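Local coordinates for protein anti-sigma-E factor RseA (Escherichia coli, PDB 3M4W) that holds the envelope-stress sigma factor sigma-E inactive at the inner membrane until regulated proteolysis, begun in its periplasmic part, sets it free, at residues E61-R64 / R65-E69; R51-N54 / A55-Q58; P20-G23 / K24-V28. All coordinates share one frame; numbering follows the deposited sequence.

Interaction 1. Residues E61-R64 / R65-E69; sequences ELQR and RLHSE. With ZN (zinc ion), chain M.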
ATOM      1  N   GLU E  61      17.850  16.413  -5.913  1.00 34.90           N
ATOM      2  CA  GLU E  61      16.414  16.578  -5.768  1.00 39.57           C
ATOM      3  C   GLU E  61      16.033  18.039  -5.974  1.00 47.95           C
ATOM      4  O   GLU E  61      15.128  18.342  -6.749  1.00 49.23           O
ATOM      5  CB  GLU E  61      15.955  16.113  -4.380  1.00 43.22           C
ATOM      6  CG  GLU E  61      16.003  14.598  -4.146  1.00 41.80           C
ATOM      7  CD  GLU E  61      15.256  13.808  -5.209  1.00 43.12           C
ATOM      8  OE1 GLU E  61      14.229  14.304  -5.720  1.00 44.53           O
ATOM      9  OE2 GLU E  61      15.689  12.682  -5.530  1.00 63.20           O
ATOM     10  N   LEU E  62      16.736  18.933  -5.276  1.00 50.42           N
ATOM     11  CA  LEU E  62      16.502  20.377  -5.360  1.00 48.14           C
ATOM     12  C   LEU E  62      16.503  20.793  -6.825  1.00 47.00           C
ATOM     13  O   LEU E  62      15.651  21.557  -7.264  1.00 44.38           O
ATOM     14  CB  LEU E  62      17.609  21.137  -4.618  1.00 45.99           C
ATOM     15  CG  LEU E  62      17.318  22.437  -3.847  1.00 60.70           C
ATOM     16  CD1 LEU E  62      18.575  23.305  -3.901  1.00 52.80           C
ATOM     17  CD2 LEU E  62      16.137  23.206  -4.436  1.00 45.18           C
ATOM     18  N   GLN E  63      17.466  20.262  -7.572  1.00 47.98           N
ATOM     19  CA  GLN E  63      17.636  20.534  -9.002  1.00 51.86           C
ATOM     20  C   GLN E  63      16.453  20.032  -9.829  1.00 52.83           C
ATOM     21  O   GLN E  63      15.950  20.746 -10.707  1.00 52.89           O
ATOM     22  CB  GLN E  63      18.903  19.847  -9.510  1.00 53.38           C
ATOM     23  CG  GLN E  63      19.853  20.709 -10.313  1.00 65.24           C
ATOM     24  CD  GLN E  63      21.040  21.178  -9.493  1.00 73.72           C
ATOM     25  OE1 GLN E  63      22.104  21.470 -10.039  1.00 77.88           O
ATOM     26  NE2 GLN E  63      20.862  21.258  -8.174  1.00 73.23           N
ATOM     27  N   ARG E  64      16.030  18.795  -9.560  1.00 58.06           N
ATOM     28  CA  ARG E  64      14.908  18.176 -10.274  1.00 51.70           C
ATOM     29  C   ARG E  64      13.670  19.055 -10.275  1.00 46.47           C
ATOM     30  O   ARG E  64      12.955  19.139 -11.272  1.00 46.89           O
ATOM     31  CB  ARG E  64      14.522  16.836  -9.635  1.00 46.94           C
ATOM     32  CG  ARG E  64      15.436  15.682  -9.949  1.00 48.28           C
ATOM     33  CD  ARG E  64      14.645  14.380  -9.941  1.00 42.99           C
ATOM     34  NE  ARG E  64      14.052  14.074  -8.638  1.00 39.04           N
ATOM     35  CZ  ARG E  64      12.823  13.593  -8.493  1.00 34.44           C
ATOM     36  NH1 ARG E  64      12.079  13.378  -9.571  1.00 25.15           N
ATOM     37  NH2 ARG E  64      12.337  13.336  -7.286  1.00 38.12           N
ATOM     38  N   ARG E  65      13.415  19.683  -9.135  1.00 40.25           N
ATOM     39  CA  ARG E  65      12.250  20.539  -8.960  1.00 46.69           C
ATOM     40  C   ARG E  65      12.468  21.963  -9.485  1.00 48.60           C
ATOM     41  O   ARG E  65      11.523  22.623  -9.925  1.00 60.19           O
ATOM     42  CB  ARG E  65      11.860  20.546  -7.480  1.00 36.79           C
ATOM     43  CG  ARG E  65      11.585  19.145  -6.950  1.00 38.42           C
ATOM     44  CD  ARG E  65      11.402  19.122  -5.445  1.00 40.91           C
ATOM     45  NE  ARG E  65      10.820  17.862  -4.968  1.00 36.49           N
ATOM     46  CZ  ARG E  65      11.392  16.664  -5.077  1.00 48.07           C
ATOM     47  NH1 ARG E  65      12.582  16.536  -5.651  1.00 35.68           N
ATOM     48  NH2 ARG E  65      10.771  15.588  -4.603  1.00 33.83           N
ATOM     49  N   LEU E  66      13.708  22.438  -9.448  1.00 49.43           N
ATOM     50  CA  LEU E  66      13.995  23.773  -9.954  1.00 46.20           C
ATOM     51  C   LEU E  66      14.021  23.739 -11.470  1.00 44.00           C
ATOM     52  O   LEU E  66      14.022  24.785 -12.106  1.00 44.57           O
ATOM     53  CB  LEU E  66      15.351  24.280  -9.464  1.00 45.28           C
ATOM     54  CG  LEU E  66      15.534  24.762  -8.026  1.00 48.51           C
ATOM     55  CD1 LEU E  66      16.968  25.233  -7.871  1.00 39.73           C
ATOM     56  CD2 LEU E  66      14.577  25.900  -7.706  1.00 44.85           C
ATOM     57  N   HIS E  67      14.032  22.537 -12.046  1.00 45.67           N
ATOM     58  CA  HIS E  67      14.101  22.392 -13.497  1.00 46.64           C
ATOM     59  C   HIS E  67      13.027  21.513 -14.129  1.00 53.01           C
ATOM     60  O   HIS E  67      13.250  20.915 -15.181  1.00 55.07           O
ATOM     61  CB  HIS E  67      15.488  21.862 -13.888  1.00 48.47           C
ATOM     62  CG  HIS E  67      16.605  22.810 -13.577  1.00 52.62           C
ATOM     63  ND1 HIS E  67      17.067  23.741 -14.481  1.00 46.71           N
ATOM     64  CD2 HIS E  67      17.300  23.023 -12.433  1.00 53.24           C
ATOM     65  CE1 HIS E  67      17.993  24.489 -13.910  1.00 58.91           C
ATOM     66  NE2 HIS E  67      18.151  24.075 -12.666  1.00 48.24           N
ATOM     67  N   SER E  68      11.862  21.433 -13.502  1.00 53.78           N
ATOM     68  CA  SER E  68      10.785  20.621 -14.050  1.00 62.35           C
ATOM     69  C   SER E  68      10.084  21.366 -15.189  1.00 66.12           C
ATOM     70  O   SER E  68       9.031  21.974 -14.991  1.00 63.04           O
ATOM     71  CB  SER E  68       9.794  20.262 -12.940  1.00 57.64           C
ATOM     72  OG  SER E  68       9.620  21.346 -12.043  1.00 50.02           O
ATOM     73  N   GLU E  69      10.680  21.313 -16.379  1.00 70.63           N
ATOM     74  CA  GLU E  69      10.137  21.988 -17.558  1.00 70.11           C
ATOM     75  C   GLU E  69       9.240  21.105 -18.414  1.00 72.74           C
ATOM     76  O   GLU E  69       9.569  20.801 -19.565  1.00 71.42           O
ATOM     77  CB  GLU E  69      11.270  22.535 -18.437  1.00 71.99           C
ATOM     78  CG  GLU E  69      11.734  23.943 -18.087  1.00 69.75           C
ATOM     79  CD  GLU E  69      12.339  24.039 -16.700  1.00 74.15           C
ATOM     80  OE1 GLU E  69      13.335  23.330 -16.438  1.00 58.92           O
ATOM     81  OE2 GLU E  69      11.821  24.822 -15.877  1.00 87.20           O
TER
HETATM   82 ZN    ZN M   4      15.451  24.951 -15.693  1.00 76.12          ZN
HETATM   83  O   HOH W   1      15.727  24.453 -17.543  1.00 30.30           O
HETATM   84  O   HOH W   2      14.503  26.099 -13.979  1.00 50.68           O

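Interaction 2. Residues R51-N54 / A55-Q58; sequences RRIN and AMLQ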
ATOM      1  N   ARG E  51      28.507  12.196   4.384  1.00 96.84           N
ATOM      2  CA  ARG E  51      27.673  13.389   4.470  1.00 95.11           C
ATOM      3  C   ARG E  51      27.810  14.294   3.246  1.00 92.85           C
ATOM      4  O   ARG E  51      26.982  15.178   3.027  1.00 92.72           O
ATOM      5  CB  ARG E  51      27.980  14.180   5.752  1.00 97.06           C
ATOM      6  CG  ARG E  51      29.299  14.940   5.779  1.00 98.69           C
ATOM      7  CD  ARG E  51      29.348  15.816   7.028  1.00 96.78           C
ATOM      8  NE  ARG E  51      30.253  16.955   6.896  1.00100.80           N
ATOM      9  CZ  ARG E  51      31.573  16.894   7.039  1.00 98.19           C
ATOM     10  NH1 ARG E  51      32.163  15.742   7.324  1.00 94.68           N
ATOM     11  NH2 ARG E  51      32.303  17.992   6.898  1.00 96.99           N
ATOM     12  N   ARG E  52      28.849  14.069   2.444  1.00 87.18           N
ATOM     13  CA  ARG E  52      29.048  14.874   1.246  1.00 86.12           C
ATOM     14  C   ARG E  52      28.173  14.322   0.126  1.00 84.42           C
ATOM     15  O   ARG E  52      27.790  15.046  -0.798  1.00 87.14           O
ATOM     16  CB  ARG E  52      30.517  14.853   0.809  1.00 81.29           C
ATOM     17  CG  ARG E  52      30.887  13.750  -0.174  1.00 81.62           C
ATOM     18  CD  ARG E  52      32.136  14.148  -0.944  1.00 95.01           C
ATOM     19  NE  ARG E  52      31.918  15.391  -1.686  1.00 99.99           N
ATOM     20  CZ  ARG E  52      32.886  16.135  -2.212  1.00 94.74           C
ATOM     21  NH1 ARG E  52      34.153  15.769  -2.078  1.00 92.49           N
ATOM     22  NH2 ARG E  52      32.587  17.248  -2.871  1.00 93.00           N
ATOM     23  N   ILE E  53      27.863  13.033   0.218  1.00 77.79           N
ATOM     24  CA  ILE E  53      27.030  12.366  -0.773  1.00 75.57           C
ATOM     25  C   ILE E  53      25.562  12.447  -0.359  1.00 74.53           C
ATOM     26  O   ILE E  53      24.663  12.135  -1.139  1.00 78.01           O
ATOM     27  CB  ILE E  53      27.497  10.900  -0.968  1.00 74.62           C
ATOM     28  CG1 ILE E  53      28.747  10.898  -1.856  1.00 70.94           C
ATOM     29  CG2 ILE E  53      26.394  10.051  -1.582  1.00 76.27           C
ATOM     30  CD1 ILE E  53      29.403   9.547  -2.017  1.00 69.67           C
ATOM     31  N   ASN E  54      25.328  12.880   0.874  1.00 72.48           N
ATOM     32  CA  ASN E  54      23.973  13.056   1.371  1.00 77.34           C
ATOM     33  C   ASN E  54      23.561  14.436   0.878  1.00 75.03           C
ATOM     34  O   ASN E  54      22.380  14.718   0.686  1.00 76.02           O
ATOM     35  CB  ASN E  54      23.946  13.026   2.902  1.00 80.76           C
ATOM     36  CG  ASN E  54      24.192  11.639   3.467  1.00 88.29           C
ATOM     37  OD1 ASN E  54      23.421  10.711   3.218  1.00 76.25           O
ATOM     38  ND2 ASN E  54      25.269  11.491   4.232  1.00 83.83           N
ATOM     39  N   ALA E  55      24.561  15.288   0.672  1.00 73.87           N
ATOM     40  CA  ALA E  55      24.349  16.649   0.193  1.00 74.39           C
ATOM     41  C   ALA E  55      24.259  16.635  -1.323  1.00 70.46           C
ATOM     42  O   ALA E  55      23.610  17.491  -1.926  1.00 70.26           O
ATOM     43  CB  ALA E  55      25.494  17.553   0.643  1.00 76.28           C
ATOM     44  N   MET E  56      24.929  15.668  -1.941  1.00 67.29           N
ATOM     45  CA  MET E  56      24.893  15.543  -3.391  1.00 65.38           C
ATOM     46  C   MET E  56      23.564  14.913  -3.777  1.00 62.72           C
ATOM     47  O   MET E  56      23.094  15.051  -4.906  1.00 63.47           O
ATOM     48  CB  MET E  56      26.045  14.669  -3.894  1.00 65.16           C
ATOM     49  CG  MET E  56      27.378  15.384  -3.972  1.00 62.01           C
ATOM     50  SD  MET E  56      28.378  14.752  -5.329  1.00 82.85           S
ATOM     51  CE  MET E  56      29.646  13.849  -4.436  1.00 90.94           C
ATOM     52  N   LEU E  57      22.959  14.225  -2.818  1.00 61.42           N
ATOM     53  CA  LEU E  57      21.687  13.564  -3.036  1.00 63.58           C
ATOM     54  C   LEU E  57      20.543  14.578  -3.000  1.00 62.85           C
ATOM     55  O   LEU E  57      19.724  14.639  -3.918  1.00 57.32           O
ATOM     56  CB  LEU E  57      21.470  12.495  -1.962  1.00 65.79           C
ATOM     57  CG  LEU E  57      20.438  11.404  -2.255  1.00 67.82           C
ATOM     58  CD1 LEU E  57      20.879  10.606  -3.479  1.00 62.88           C
ATOM     59  CD2 LEU E  57      20.293  10.490  -1.044  1.00 64.61           C
ATOM     60  N   GLN E  58      20.488  15.380  -1.943  1.00 64.21           N
ATOM     61  CA  GLN E  58      19.426  16.364  -1.825  1.00 60.70           C
ATOM     62  C   GLN E  58      19.626  17.565  -2.750  1.00 53.85           C
ATOM     63  O   GLN E  58      18.737  18.397  -2.898  1.00 54.82           O
ATOM     64  CB  GLN E  58      19.281  16.825  -0.375  1.00 64.10           C
ATOM     65  CG  GLN E  58      20.487  17.537   0.173  1.00 57.51           C
ATOM     66  CD  GLN E  58      20.141  18.394   1.367  1.00 62.14           C
ATOM     67  OE1 GLN E  58      20.011  17.905   2.491  1.00 64.34           O
ATOM     68  NE2 GLN E  58      19.974  19.689   1.126  1.00 62.68           N
TER

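Interaction 3. Residues P20-G23 / K24-V28; sequences PMMG and KASPV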
ATOM      1  N   PRO E  20       7.142   5.824   5.476  1.00 52.92           N
ATOM      2  CA  PRO E  20       8.475   5.686   4.881  1.00 53.68           C
ATOM      3  C   PRO E  20       9.363   6.916   5.013  1.00 52.46           C
ATOM      4  O   PRO E  20       8.877   8.048   5.017  1.00 54.00           O
ATOM      5  CB  PRO E  20       8.163   5.359   3.425  1.00 53.54           C
ATOM      6  CG  PRO E  20       6.892   6.117   3.193  1.00 43.62           C
ATOM      7  CD  PRO E  20       6.103   5.786   4.433  1.00 44.70           C
ATOM      8  N   MET E  21      10.667   6.681   5.117  1.00 52.17           N
ATOM      9  CA  MET E  21      11.628   7.764   5.226  1.00 59.77           C
ATOM     10  C   MET E  21      11.631   8.517   3.902  1.00 56.22           C
ATOM     11  O   MET E  21      11.773   7.919   2.836  1.00 56.84           O
ATOM     12  CB  MET E  21      13.029   7.219   5.517  1.00 58.00           C
ATOM     13  CG  MET E  21      14.078   8.304   5.735  1.00 69.32           C
ATOM     14  SD  MET E  21      15.749   7.658   6.033  1.00 85.83           S
ATOM     15  CE  MET E  21      16.606   8.198   4.523  1.00 74.10           C
ATOM     16  N   MET E  22      11.457   9.830   3.987  1.00 56.14           N
ATOM     17  CA  MET E  22      11.434  10.704   2.823  1.00 55.97           C
ATOM     18  C   MET E  22      10.246  10.430   1.905  1.00 54.92           C
ATOM     19  O   MET E  22      10.420  10.125   0.722  1.00 51.73           O
ATOM     20  CB  MET E  22      12.740  10.587   2.027  1.00 57.38           C
ATOM     21  CG  MET E  22      13.045  11.822   1.170  1.00 72.71           C
ATOM     22  SD  MET E  22      13.836  13.198   2.081  1.00 75.67           S
ATOM     23  CE  MET E  22      12.606  13.587   3.347  1.00 70.12           C
ATOM     24  N   GLY E  23       9.041  10.548   2.460  1.00 54.91           N
ATOM     25  CA  GLY E  23       7.834  10.331   1.684  1.00 50.40           C
ATOM     26  C   GLY E  23       7.746  11.290   0.509  1.00 51.54           C
ATOM     27  O   GLY E  23       8.507  12.252   0.426  1.00 49.05           O
ATOM     28  N   LYS E  24       6.802  11.033  -0.391  1.00 46.57           N
ATOM     29  CA  LYS E  24       6.608  11.844  -1.585  1.00 45.04           C
ATOM     30  C   LYS E  24       6.272  13.313  -1.335  1.00 46.89           C
ATOM     31  O   LYS E  24       6.572  14.169  -2.175  1.00 45.95           O
ATOM     32  CB  LYS E  24       5.510  11.226  -2.459  1.00 42.34           C
ATOM     33  CG  LYS E  24       5.840   9.838  -2.978  1.00 50.78           C
ATOM     34  CD  LYS E  24       6.967   9.901  -3.984  1.00 52.26           C
ATOM     35  CE  LYS E  24       7.271   8.532  -4.568  1.00 40.39           C
ATOM     36  NZ  LYS E  24       8.096   8.670  -5.818  1.00 40.78           N
ATOM     37  N   ALA E  25       5.655  13.611  -0.195  1.00 45.76           N
ATOM     38  CA  ALA E  25       5.280  14.989   0.102  1.00 47.70           C
ATOM     39  C   ALA E  25       6.279  15.749   0.971  1.00 55.01           C
ATOM     40  O   ALA E  25       6.011  16.884   1.372  1.00 56.69           O
ATOM     41  CB  ALA E  25       3.895  15.028   0.741  1.00 43.32           C
ATOM     42  N   SER E  26       7.425  15.133   1.260  1.00 51.31           N
ATOM     43  CA  SER E  26       8.458  15.783   2.069  1.00 55.51           C
ATOM     44  C   SER E  26       8.972  17.042   1.376  1.00 54.91           C
ATOM     45  O   SER E  26       9.144  17.065   0.155  1.00 51.23           O
ATOM     46  CB  SER E  26       9.638  14.835   2.312  1.00 57.67           C
ATOM     47  OG  SER E  26       9.366  13.927   3.363  1.00 56.40           O
ATOM     48  N   PRO E  27       9.230  18.109   2.148  1.00 61.65           N
ATOM     49  CA  PRO E  27       9.728  19.370   1.579  1.00 56.69           C
ATOM     50  C   PRO E  27      11.141  19.184   1.031  1.00 60.76           C
ATOM     51  O   PRO E  27      11.927  18.417   1.590  1.00 61.41           O
ATOM     52  CB  PRO E  27       9.710  20.325   2.772  1.00 53.19           C
ATOM     53  CG  PRO E  27       8.708  19.710   3.719  1.00 61.13           C
ATOM     54  CD  PRO E  27       9.005  18.242   3.597  1.00 54.18           C
ATOM     55  N   VAL E  28      11.460  19.879  -0.059  1.00 69.07           N
ATOM     56  CA  VAL E  28      12.789  19.781  -0.655  1.00 68.61           C
ATOM     57  C   VAL E  28      13.791  20.620   0.143  1.00 73.22           C
ATOM     58  O   VAL E  28      13.611  21.827   0.318  1.00 69.46           O
ATOM     59  CB  VAL E  28      12.782  20.250  -2.128  1.00 70.35           C
ATOM     60  CG1 VAL E  28      12.429  21.727  -2.216  1.00 65.09           C
ATOM     61  CG2 VAL E  28      14.132  19.982  -2.754  1.00 60.52           C
TER

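Interaction 1. Residues E61-R64 / R65-E69
The guanidinium of Arg65 meets Glu61 edge-on, with OE1 and the backbone O of Glu61 near its plane. The carboxylate is turned 71° from it. Arg65 has CG anti to the carbonyl carbon (chi1 -57°) and runs extended to NE, which takes its guanidinium back to Glu61. NH1 of Arg65 reaches OE1 of Glu61 at 2.8 Å, on the anti lone pair. Arg64 comes side-on to the same oxygen, NH2 to OE1 of Glu61 at 2.6 Å on the syn lone pair and NE from above the carboxylate plane. Three N-H groups hold one oxygen. This is a salt-bridge network on the last turns of helix 50-66, in the RseB-binding region. On another protein's chain a basic side chain pairs with Glu61 OE2 and an acidic one with Arg64 NH2. With an alanine in place of Glu61, Arg64 and Arg65 would lose the carboxylate they share, and that basic side chain would probably lack its mate. CD2 of Leu62 packs on CG of Leu66 at 4.0 Å. The His67 ring has O of Gln63 and water 1 at its edge, and water 2 over one face. Its ND1 binds the zinc ion at 2.4 Å; OE1 of Glu69 lies 2.8 Å from the metal.

Interaction 2. Residues R51-N54 / A55-Q58
Residues 51-54 and 55-58 form consecutive turns of one helix, joined by weak i to i+4 backbone bonds. Ala55 N donates to Arg51 O, Met56 N to Arg52 O, Leu57 N to Ile53 O and Gln58 N to Asn54 O. Leu57 N to Ile53 O is 3.2 Å and bent, at 123°. Gln58 N to Asn54 O is straighter, at 164°, but 3.3 Å long. Met56 makes the side-chain contacts with Arg52 and Ile53. Its CG is anti to the carbonyl carbon (chi1 -79°), and the chain then bends twice to carry the methyl back along the helix. CG of Met56 passes 3.2 Å from O of Arg52. CE of Met56 touches two side chains of the preceding turn: CG1 of Ile53 at 4.0 Å and NE of Arg52 at 3.9 Å. Arg52 and Met56 run side by side and point the same way. NE of Arg52 is buried with no polar partner, while its NH1 forms a salt bridge to an acidic side chain of another protein's chain. Leu57 turns its CB over O of Ile53, at 3.3 Å. Packing at i+3 and i+4 is what one face of an alpha helix brings together. Here it belongs to the helical part of the periplasmic region that binds RseB.

Interaction 3. Residues P20-G23 / K24-V28
Ser26 N donates to Gly23 O at 3.2 Å, with a nearly straight N-H...O angle of 163°. The donor stands well above the carbonyl plane of Gly23, 60° out of it, and approaches from over the C=O group. OG of Ser26 lies 3.5 Å from the same oxygen. The CB of Ser26 points toward the preceding residues and lies 3.4 Å from Gly23 O. The bond closes a type I beta turn from Gly23 to Ser26, with Lys24 and Ala25 at its two corners. The turn reverses an irregular chain just before Val28, which with Ser29 marks the DegS cleavage site. Met22 reaches across the turn from its first arm. Its CG is anti to the backbone N (chi1 -156°), and bends at chi2 and chi3 bring the methyl round to the serine. CE of Met22 is 3.3 Å from OG of Ser26, and it sits tightly against CB of Ser26 as well. Lys24 points away from residues 20-23. Its NZ makes a salt bridge with an acidic side chain of another protein's chain, and its backbone N is hydrogen-bonded to an acidic side chain of that chain. Pro27 and Val28 also pack on the other protein, Val28 against an aromatic side chain.

In the fold
From the N terminus the chain first runs through an irregular loop. Interaction 3 closes a short turn there. Residues 32-48 are not modelled, and the chain then enters helix 50-66. Interaction 2 lies in the first turns of this helix and interaction 1 at its last turns and C-terminal exit. The three follow in series, and none nests in or crosses another. Interactions 2 and 1 follow closely on the same helix, with two residues between them and centres about 16 Å apart. Interaction 3 meets interaction 1 in space: Val28 packs on Leu62 and Arg65. This joins the cleavage-site loop to the helix. Interaction 2 does not touch interaction 3. All three have side chains that also pack on another protein's chain.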